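Local coordinates for protein dihydroxyacetone kinase (Citrobacter freundii, PDB 1UN8) that phosphorylates dihydroxyacetone with ATP and a divalent metal ion, yielding dihydroxyacetone phosphate in the oxidative branch of glycerol fermentation, at residues N7-L12 against G80-S85; I285-G290 against S313-L318; Q463-G468 against A480-L485. One frame throughout, in Å; residues are numbered along the deposited sequence.

Contact 1. Residues N7-L12 against G80-S85; sequences NQRTHL and GDVFAS
Arg9 and Asp81 reach each other because both send CG anti to the backbone N, with chi1 178° in the arginine and -159° in the aspartate, and because the arginine chain bends at chi2. The guanidinium then meets the carboxylate end-on. Both terminal nitrogens converge on a single oxygen: Arg9 NH1 lies 3.0 Å from Asp81 OD2, and Arg9 NH2 lies 3.3 Å from the same OD2. The oxygen sits almost exactly in the guanidinium plane, but the two flat groups stand nearly perpendicular, 84° apart. NH1 meets the syn lone pair of OD2, and NH2 approaches from above the carboxylate plane.

A third donor grips OD2 from within its own segment, Val82 N at 2.6 Å from Asp81 OD2 on the anti side, which helps fix the rotation of the carboxylate. This bond belongs to the corner that follows strand 76-80 of the DhaK domain, where the chain leaves the sheet through a type II beta turn, Asp81 to Ala84, closed by Ala84 N to Asp81 O at 3.0 Å. The turn carries Phe83 to the active-site His220, which it meets edge-to-face, and to the substrate-binding His61. Segment 7-12, by contrast, leads into helix 12-22 beside the second subunit, whose Ile271 packs on Leu12.

Beside the ion pair the Val82 CG2 methyl also touches Arg9 NH2 (3.7 Å), in a direction oblique to the guanidinium, and it makes the apolar contact with Leu12 CG at 4.0 Å. A water lies 3.3 Å from Asp81 OD2 and may donate to it, though it has competing acceptors. Pro199, from another loop, touches both Arg9 and Leu12.

Contact 2. Residues I285-G290 against S313-L318; sequences IDWLIG and SIEKAL
A single indole-to-carboxylate hydrogen bond at the protein surface joins strand 285-292, which pairs with strand 254-260, to the short helix 314-319. Across the two segments Trp287 and Glu315 are the touching pair, and their meeting is polar: Trp287 NE1 donates to Glu315 OE1 over 2.9 Å. The bond is nearly straight, with an N-H...O angle of 171°. OE1 lies at the edge of the indole, close to the ring plane, and accepts the N-H on its anti lone pair, the side away from the other carboxylate oxygen. The ring and carboxylate planes stand 70° apart, and one oxygen alone meets the N-H. The rest of the glutamate stays farther off, with Glu315 CG 4.0 Å from Trp287 NE1.

Strands 285-292 and 254-260 run parallel in the second mixed sheet of the DhaK domain, where Trp287 is linked to Val256 by backbone hydrogen bonding. Helix 314-319 follows strand 301-309 of the same sheet and packs through Ile314 and Ala317 on Ile161 of helix 155-167. Leu310, in the loop between that strand and the helix, touches both Trp287 and Glu315.

The gap is bridged by both side chains. On the helix side the glutamate chain is fully stretched, with CG anti to the backbone N (chi1 -169°) and CD continuing the same line, so that the carboxylate reaches out to the indole N-H. The backbones remain well apart, the nearest CA atoms, those of Trp287 and Glu315, being 9.4 Å from each other. A second acid lies close by: Asp286 OD2 is 5.1 Å from Glu315 OE1. Their like charges are probably eased by Arg253, which forms a salt bridge with Asp286, and by the indole N-H.

Contact 3. Residues Q463-G468 against A480-L485; sequences QMKFYG and ALQPAL
Lys465 reaches across to Gln482 with the outer half of its chain, from CD onward. From CB the chain sets out with CG anti to the carbonyl carbon (chi1 -64°), and CB and CG meet nothing of segment 480-485. Lys465 CD is the first atom to come near the amide end of Gln482. A bend at chi3 (63°) then turns the lysine, bringing CE alongside the same amide. At the tip, Lys465 NZ faces the amide group, with Gln482 CD 3.6 Å from Lys465 NZ. The amide is probably turned over in the model, and the identity of the atom nearest the ammonium is therefore uncertain. The two side chains cross at about a right angle, the glutamine having its own bend at chi2. Asp471, in the loop between the two helices, forms a long, weak ion pair with the same NZ.

One residue earlier in the chain, Met464 makes the apolar part of the contact. Its terminal methyl does the touching: Met464 CE is 3.9 Å from Leu481 CD1. Leu435 of helix 430-448 packs against Met464, and Phe439 of that helix against Leu481, and this pair is buried, whereas the polar pair is partly exposed. Helix 478-490 is kinked at Pro483, which has no N-H to offer the preceding turn. On the far side of helix 453-468 the second subunit takes part, with its Glu123 accepting hydrogen bonds from Gln463 and Tyr467.

Gly468, at the end of helix 453-468, binds ATP, and Met477, next to Met464, does so too. The Leu481 side chain lies about 5 Å from the bound phospholipid. The contact thus joins two helices of the eight-helix alpha barrel of the DhaL domain, between its nucleotide site and its lipid pocket.

In the fold
Contacts 1 and 2 both belong to the DhaK domain, with centres about 34 Å apart and nearest atoms about 20 Å apart. Contact 1 borders the dihydroxyacetone site: the side chain of Val82 is about 7 Å from that of the active-site His220. Contact 2 is away from the annotated sites. Contact 3 lies in the separate ATP-binding DhaL domain, its centre about 59 Å from that of contact 1 and about 60 Å from that of contact 2, across the centre of the chain. Both contact 1 and contact 3 touch the second subunit, and segment 463-468 meets Arg115 there, next in sequence to the substrate-binding Asp114 of that subunit.

Contact 1. Residues N7-L12 against G80-S85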
loop_
_atom_site.group_PDB
_atom_site.type_symbol
_atom_site.label_atom_id
_atom_site.label_comp_id
_atom_site.label_asym_id
_atom_site.label_seq_id
_atom_site.Cartn_x
_atom_site.Cartn_y
_atom_site.Cartn_z
ATOM N N ASN A 7 11.740 -2.731 15.299
ATOM C CA ASN A 7 12.555 -3.367 16.326
ATOM C C ASN A 7 13.037 -2.307 17.308
ATOM O O ASN A 7 12.300 -1.932 18.218
ATOM C CB ASN A 7 13.740 -4.058 15.664
ATOM C CG ASN A 7 14.500 -4.957 16.613
ATOM O OD1 ASN A 7 14.179 -5.055 17.796
ATOM N ND2 ASN A 7 15.522 -5.622 16.095
ATOM N N GLN A 8 14.268 -1.831 17.130
ATOM C CA GLN A 8 14.810 -0.774 17.993
ATOM C C GLN A 8 14.371 0.579 17.420
ATOM O O GLN A 8 14.599 0.862 16.243
ATOM C CB GLN A 8 16.345 -0.832 18.035
ATOM C CG GLN A 8 16.907 -2.077 18.699
ATOM C CD GLN A 8 16.359 -2.277 20.111
ATOM O OE1 GLN A 8 16.612 -1.465 21.015
ATOM N NE2 GLN A 8 15.597 -3.360 20.308
ATOM N N ARG A 9 13.740 1.415 18.232
ATOM C CA ARG A 9 13.305 2.709 17.730
ATOM C C ARG A 9 14.448 3.495 17.100
ATOM O O ARG A 9 14.290 4.053 16.014
ATOM C CB ARG A 9 12.675 3.556 18.842
ATOM C CG ARG A 9 12.247 4.950 18.375
ATOM C CD ARG A 9 11.191 4.864 17.280
ATOM N NE ARG A 9 10.792 6.177 16.778
ATOM C CZ ARG A 9 11.507 6.898 15.917
ATOM N NH1 ARG A 9 12.656 6.432 15.457
ATOM N NH2 ARG A 9 11.077 8.090 15.517
ATOM N N THR A 10 15.597 3.531 17.772
ATOM C CA THR A 10 16.739 4.282 17.263
ATOM C C THR A 10 17.318 3.753 15.954
ATOM O O THR A 10 18.013 4.491 15.255
ATOM C CB THR A 10 17.900 4.396 18.313
ATOM O OG1 THR A 10 18.454 3.103 18.582
ATOM C CG2 THR A 10 17.387 5.000 19.613
ATOM N N HIS A 11 17.031 2.499 15.606
ATOM C CA HIS A 11 17.544 1.922 14.352
ATOM C C HIS A 11 16.495 1.900 13.238
ATOM O O HIS A 11 16.776 1.461 12.115
ATOM C CB HIS A 11 18.047 0.495 14.590
ATOM C CG HIS A 11 19.233 0.414 15.507
ATOM N ND1 HIS A 11 19.755 -0.785 15.946
ATOM C CD2 HIS A 11 19.999 1.384 16.064
ATOM C CE1 HIS A 11 20.789 -0.550 16.735
ATOM N NE2 HIS A 11 20.958 0.757 16.822
ATOM N N LEU A 12 15.297 2.382 13.563
ATOM C CA LEU A 12 14.153 2.410 12.650
ATOM C C LEU A 12 14.505 2.829 11.227
ATOM O O LEU A 12 14.395 2.024 10.287
ATOM C CB LEU A 12 13.075 3.348 13.222
ATOM C CG LEU A 12 11.608 3.458 12.751
ATOM C CD1 LEU A 12 11.474 3.181 11.263
ATOM C CD2 LEU A 12 10.754 2.508 13.543
ATOM N N GLY A 80 16.346 11.708 7.372
ATOM C CA GLY A 80 16.305 12.102 8.762
ATOM C C GLY A 80 15.520 11.026 9.479
ATOM O O GLY A 80 15.130 10.014 8.876
ATOM N N ASP A 81 15.289 11.218 10.768
ATOM C CA ASP A 81 14.520 10.241 11.520
ATOM C C ASP A 81 13.066 10.394 11.049
ATOM O O ASP A 81 12.761 11.260 10.213
ATOM C CB ASP A 81 14.653 10.527 13.017
ATOM C CG ASP A 81 14.341 9.316 13.875
ATOM O OD1 ASP A 81 14.834 9.265 15.019
ATOM O OD2 ASP A 81 13.600 8.426 13.417
ATOM N N VAL A 82 12.177 9.561 11.579
ATOM C CA VAL A 82 10.778 9.618 11.197
ATOM C C VAL A 82 10.188 11.009 11.378
ATOM O O VAL A 82 10.149 11.536 12.492
ATOM C CB VAL A 82 9.933 8.636 12.022
ATOM C CG1 VAL A 82 8.504 8.627 11.497
ATOM C CG2 VAL A 82 10.528 7.246 11.951
ATOM N N PHE A 83 9.731 11.600 10.274
ATOM C CA PHE A 83 9.121 12.925 10.308
ATOM C C PHE A 83 9.990 13.984 10.960
ATOM O O PHE A 83 9.479 14.954 11.527
ATOM C CB PHE A 83 7.781 12.861 11.037
ATOM C CG PHE A 83 6.727 12.075 10.308
ATOM C CD1 PHE A 83 5.459 11.904 10.870
ATOM C CD2 PHE A 83 6.980 11.535 9.047
ATOM C CE1 PHE A 83 4.456 11.209 10.184
ATOM C CE2 PHE A 83 5.989 10.844 8.352
ATOM C CZ PHE A 83 4.721 10.681 8.921
ATOM N N ALA A 84 11.305 13.801 10.878
ATOM C CA ALA A 84 12.262 14.743 11.460
ATOM C C ALA A 84 13.358 15.047 10.447
ATOM O O ALA A 84 13.926 14.133 9.845
ATOM C CB ALA A 84 12.866 14.151 12.713
ATOM N N SER A 85 13.653 16.328 10.261
ATOM C CA SER A 85 14.674 16.748 9.302
ATOM C C SER A 85 16.063 16.180 9.588
ATOM O O SER A 85 16.438 15.978 10.749
ATOM C CB SER A 85 14.777 18.279 9.268
ATOM O OG SER A 85 13.606 18.876 8.750
HETATM O O HOH W 1 15.380 5.662 13.340
#

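Contact 2. Residues I285-G290 against S313-L318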
loop_
_atom_site.group_PDB
_atom_site.type_symbol
_atom_site.label_atom_id
_atom_site.label_comp_id
_atom_site.label_asym_id
_atom_site.label_seq_id
_atom_site.Cartn_x
_atom_site.Cartn_y
_atom_site.Cartn_z
ATOM N N ILE A 285 -6.367 14.937 -19.645
ATOM C CA ILE A 285 -5.374 13.978 -19.180
ATOM C C ILE A 285 -4.761 13.156 -20.300
ATOM O O ILE A 285 -5.481 12.523 -21.070
ATOM C CB ILE A 285 -5.981 12.964 -18.188
ATOM C CG1 ILE A 285 -6.851 13.683 -17.154
ATOM C CG2 ILE A 285 -4.858 12.190 -17.504
ATOM C CD1 ILE A 285 -6.276 13.801 -15.816
ATOM N N ASP A 286 -3.433 13.133 -20.375
ATOM C CA ASP A 286 -2.759 12.340 -21.403
ATOM C C ASP A 286 -1.947 11.253 -20.738
ATOM O O ASP A 286 -1.492 10.315 -21.393
ATOM C CB ASP A 286 -1.831 13.199 -22.283
ATOM C CG ASP A 286 -2.598 14.145 -23.195
ATOM O OD1 ASP A 286 -3.699 13.761 -23.652
ATOM O OD2 ASP A 286 -2.096 15.260 -23.468
ATOM N N TRP A 287 -1.751 11.391 -19.432
ATOM C CA TRP A 287 -0.999 10.397 -18.689
ATOM C C TRP A 287 -1.430 10.256 -17.230
ATOM O O TRP A 287 -1.818 11.225 -16.588
ATOM C CB TRP A 287 0.504 10.703 -18.720
ATOM C CG TRP A 287 1.092 10.874 -20.090
ATOM C CD1 TRP A 287 1.294 12.054 -20.756
ATOM C CD2 TRP A 287 1.541 9.836 -20.968
ATOM N NE1 TRP A 287 1.840 11.811 -21.989
ATOM C CE2 TRP A 287 2.001 10.459 -22.149
ATOM C CE3 TRP A 287 1.599 8.440 -20.873
ATOM C CZ2 TRP A 287 2.510 9.733 -23.229
ATOM C CZ3 TRP A 287 2.103 7.719 -21.944
ATOM C CH2 TRP A 287 2.552 8.367 -23.109
ATOM N N LEU A 288 -1.373 9.024 -16.729
ATOM C CA LEU A 288 -1.666 8.726 -15.332
ATOM C C LEU A 288 -0.390 8.167 -14.723
ATOM O O LEU A 288 0.314 7.374 -15.350
ATOM C CB LEU A 288 -2.763 7.680 -15.186
ATOM C CG LEU A 288 -4.213 8.103 -15.396
ATOM C CD1 LEU A 288 -5.100 6.924 -15.064
ATOM C CD2 LEU A 288 -4.560 9.284 -14.511
ATOM N N ILE A 289 -0.069 8.616 -13.520
ATOM C CA ILE A 289 1.092 8.113 -12.808
ATOM C C ILE A 289 0.460 7.525 -11.543
ATOM O O ILE A 289 -0.009 8.260 -10.661
ATOM C CB ILE A 289 2.101 9.230 -12.429
ATOM C CG1 ILE A 289 2.608 9.972 -13.670
ATOM C CG2 ILE A 289 3.295 8.616 -11.745
ATOM C CD1 ILE A 289 1.582 10.887 -14.296
ATOM N N GLY A 290 0.420 6.197 -11.474
ATOM C CA GLY A 290 -0.185 5.523 -10.340
ATOM C C GLY A 290 -1.537 5.009 -10.801
ATOM O O GLY A 290 -1.775 4.994 -12.001
ATOM N N SER A 313 9.437 21.149 -22.239
ATOM C CA SER A 313 10.176 19.931 -21.965
ATOM C C SER A 313 9.584 19.008 -20.901
ATOM O O SER A 313 10.028 17.870 -20.757
ATOM C CB SER A 313 11.605 20.303 -21.566
ATOM O OG SER A 313 12.252 21.027 -22.596
ATOM N N ILE A 314 8.596 19.484 -20.152
ATOM C CA ILE A 314 8.008 18.674 -19.091
ATOM C C ILE A 314 7.654 17.255 -19.541
ATOM O O ILE A 314 8.207 16.285 -19.028
ATOM C CB ILE A 314 6.729 19.357 -18.482
ATOM C CG1 ILE A 314 7.122 20.605 -17.685
ATOM C CG2 ILE A 314 5.987 18.383 -17.576
ATOM C CD1 ILE A 314 8.014 20.322 -16.506
ATOM N N GLU A 315 6.741 17.137 -20.502
ATOM C CA GLU A 315 6.307 15.823 -20.968
ATOM C C GLU A 315 7.443 14.925 -21.446
ATOM O O GLU A 315 7.466 13.734 -21.148
ATOM C CB GLU A 315 5.269 15.973 -22.079
ATOM C CG GLU A 315 4.587 14.668 -22.425
ATOM C CD GLU A 315 3.641 14.799 -23.594
ATOM O OE1 GLU A 315 2.800 13.899 -23.805
ATOM O OE2 GLU A 315 3.747 15.806 -24.314
ATOM N N LYS A 316 8.375 15.496 -22.197
ATOM C CA LYS A 316 9.512 14.736 -22.704
ATOM C C LYS A 316 10.256 14.126 -21.527
ATOM O O LYS A 316 10.569 12.937 -21.523
ATOM C CB LYS A 316 10.450 15.658 -23.493
ATOM C CG LYS A 316 11.697 14.980 -24.044
ATOM C CD LYS A 316 12.685 16.000 -24.615
ATOM C CE LYS A 316 12.089 16.778 -25.790
ATOM N NZ LYS A 316 13.066 17.698 -26.452
ATOM N N ALA A 317 10.516 14.952 -20.518
ATOM C CA ALA A 317 11.235 14.528 -19.323
ATOM C C ALA A 317 10.485 13.516 -18.449
ATOM O O ALA A 317 11.103 12.657 -17.814
ATOM C CB ALA A 317 11.614 15.750 -18.497
ATOM N N LEU A 318 9.164 13.619 -18.400
ATOM C CA LEU A 318 8.390 12.688 -17.601
ATOM C C LEU A 318 8.457 11.286 -18.177
ATOM O O LEU A 318 8.650 10.315 -17.451
ATOM C CB LEU A 318 6.926 13.111 -17.531
ATOM C CG LEU A 318 6.522 14.250 -16.599
ATOM C CD1 LEU A 318 4.995 14.341 -16.571
ATOM C CD2 LEU A 318 7.066 13.998 -15.198
#

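Contact 3. Residues Q463-G468 against A480-L485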
loop_
_atom_site.group_PDB
_atom_site.type_symbol
_atom_site.label_atom_id
_atom_site.label_comp_id
_atom_site.label_asym_id
_atom_site.label_seq_id
_atom_site.Cartn_x
_atom_site.Cartn_y
_atom_site.Cartn_z
ATOM N N GLN A 463 -17.883 -36.424 -6.745
ATOM C CA GLN A 463 -17.752 -35.018 -7.091
ATOM C C GLN A 463 -18.225 -34.151 -5.929
ATOM O O GLN A 463 -17.642 -33.107 -5.637
ATOM C CB GLN A 463 -18.552 -34.716 -8.363
ATOM C CG GLN A 463 -17.973 -35.405 -9.586
ATOM C CD GLN A 463 -16.489 -35.105 -9.753
ATOM O OE1 GLN A 463 -15.638 -35.928 -9.410
ATOM N NE2 GLN A 463 -16.174 -33.931 -10.304
ATOM N N MET A 464 -19.276 -34.592 -5.256
ATOM C CA MET A 464 -19.784 -33.838 -4.131
ATOM C C MET A 464 -18.679 -33.752 -3.069
ATOM O O MET A 464 -18.486 -32.715 -2.428
ATOM C CB MET A 464 -21.033 -34.522 -3.582
ATOM C CG MET A 464 -21.730 -33.764 -2.477
ATOM S SD MET A 464 -23.468 -34.221 -2.381
ATOM C CE MET A 464 -23.328 -35.933 -1.911
ATOM N N LYS A 465 -17.926 -34.836 -2.910
ATOM C CA LYS A 465 -16.849 -34.863 -1.917
ATOM C C LYS A 465 -15.667 -33.991 -2.309
ATOM O O LYS A 465 -15.087 -33.306 -1.471
ATOM C CB LYS A 465 -16.366 -36.301 -1.689
ATOM C CG LYS A 465 -17.428 -37.210 -1.086
ATOM C CD LYS A 465 -16.991 -38.669 -1.055
ATOM C CE LYS A 465 -15.773 -38.862 -0.172
ATOM N NZ LYS A 465 -15.472 -40.310 0.003
ATOM N N PHE A 466 -15.312 -34.015 -3.588
ATOM C CA PHE A 466 -14.188 -33.233 -4.070
ATOM C C PHE A 466 -14.373 -31.737 -3.823
ATOM O O PHE A 466 -13.497 -31.077 -3.273
ATOM C CB PHE A 466 -13.977 -33.467 -5.567
ATOM C CG PHE A 466 -12.807 -32.716 -6.117
ATOM C CD1 PHE A 466 -11.510 -33.205 -5.951
ATOM C CD2 PHE A 466 -12.990 -31.474 -6.729
ATOM C CE1 PHE A 466 -10.407 -32.469 -6.381
ATOM C CE2 PHE A 466 -11.895 -30.727 -7.165
ATOM C CZ PHE A 466 -10.597 -31.229 -6.988
ATOM N N TYR A 467 -15.521 -31.213 -4.233
ATOM C CA TYR A 467 -15.810 -29.796 -4.076
ATOM C C TYR A 467 -16.242 -29.468 -2.653
ATOM O O TYR A 467 -15.797 -28.479 -2.073
ATOM C CB TYR A 467 -16.914 -29.371 -5.056
ATOM C CG TYR A 467 -16.578 -29.609 -6.510
ATOM C CD1 TYR A 467 -17.485 -30.237 -7.358
ATOM C CD2 TYR A 467 -15.348 -29.215 -7.036
ATOM C CE1 TYR A 467 -17.175 -30.473 -8.697
ATOM C CE2 TYR A 467 -15.029 -29.442 -8.369
ATOM C CZ TYR A 467 -15.946 -30.073 -9.195
ATOM O OH TYR A 467 -15.634 -30.323 -10.512
ATOM N N GLY A 468 -17.110 -30.303 -2.096
ATOM C CA GLY A 468 -17.601 -30.075 -0.748
ATOM C C GLY A 468 -16.532 -30.222 0.316
ATOM O O GLY A 468 -16.631 -29.607 1.378
ATOM N N ALA A 480 -24.180 -41.343 5.293
ATOM C CA ALA A 480 -25.214 -42.330 5.054
ATOM C C ALA A 480 -25.233 -42.698 3.568
ATOM O O ALA A 480 -25.475 -43.851 3.209
ATOM C CB ALA A 480 -26.586 -41.776 5.489
ATOM N N LEU A 481 -24.956 -41.718 2.711
ATOM C CA LEU A 481 -24.976 -41.929 1.265
ATOM C C LEU A 481 -23.920 -42.910 0.777
ATOM O O LEU A 481 -24.232 -43.867 0.075
ATOM C CB LEU A 481 -24.792 -40.601 0.525
ATOM C CG LEU A 481 -25.648 -40.319 -0.717
ATOM C CD1 LEU A 481 -24.805 -39.542 -1.702
ATOM C CD2 LEU A 481 -26.155 -41.589 -1.351
ATOM N N GLN A 482 -22.670 -42.665 1.142
ATOM C CA GLN A 482 -21.580 -43.531 0.712
ATOM C C GLN A 482 -21.823 -44.993 1.065
ATOM O O GLN A 482 -21.739 -45.864 0.204
ATOM C CB GLN A 482 -20.260 -43.068 1.324
ATOM C CG GLN A 482 -19.072 -43.817 0.789
ATOM C CD GLN A 482 -17.899 -42.904 0.516
ATOM O OE1 GLN A 482 -17.328 -42.303 1.433
ATOM N NE2 GLN A 482 -17.535 -42.786 -0.758
ATOM N N PRO A 483 -22.127 -45.280 2.343
ATOM C CA PRO A 483 -22.377 -46.663 2.751
ATOM C C PRO A 483 -23.421 -47.295 1.846
ATOM O O PRO A 483 -23.239 -48.415 1.365
ATOM C CB PRO A 483 -22.877 -46.508 4.187
ATOM C CG PRO A 483 -22.149 -45.308 4.666
ATOM C CD PRO A 483 -22.261 -44.367 3.495
ATOM N N ALA A 484 -24.501 -46.551 1.610
ATOM C CA ALA A 484 -25.598 -47.012 0.770
ATOM C C ALA A 484 -25.156 -47.253 -0.663
ATOM O O ALA A 484 -25.484 -48.286 -1.248
ATOM C CB ALA A 484 -26.741 -46.000 0.801
ATOM N N LEU A 485 -24.415 -46.307 -1.232
ATOM C CA LEU A 485 -23.966 -46.458 -2.610
ATOM C C LEU A 485 -22.961 -47.587 -2.739
ATOM O O LEU A 485 -22.862 -48.231 -3.789
ATOM C CB LEU A 485 -23.377 -45.148 -3.141
ATOM C CG LEU A 485 -24.425 -44.040 -3.308
ATOM C CD1 LEU A 485 -23.808 -42.849 -4.003
ATOM C CD2 LEU A 485 -25.609 -44.561 -4.111
#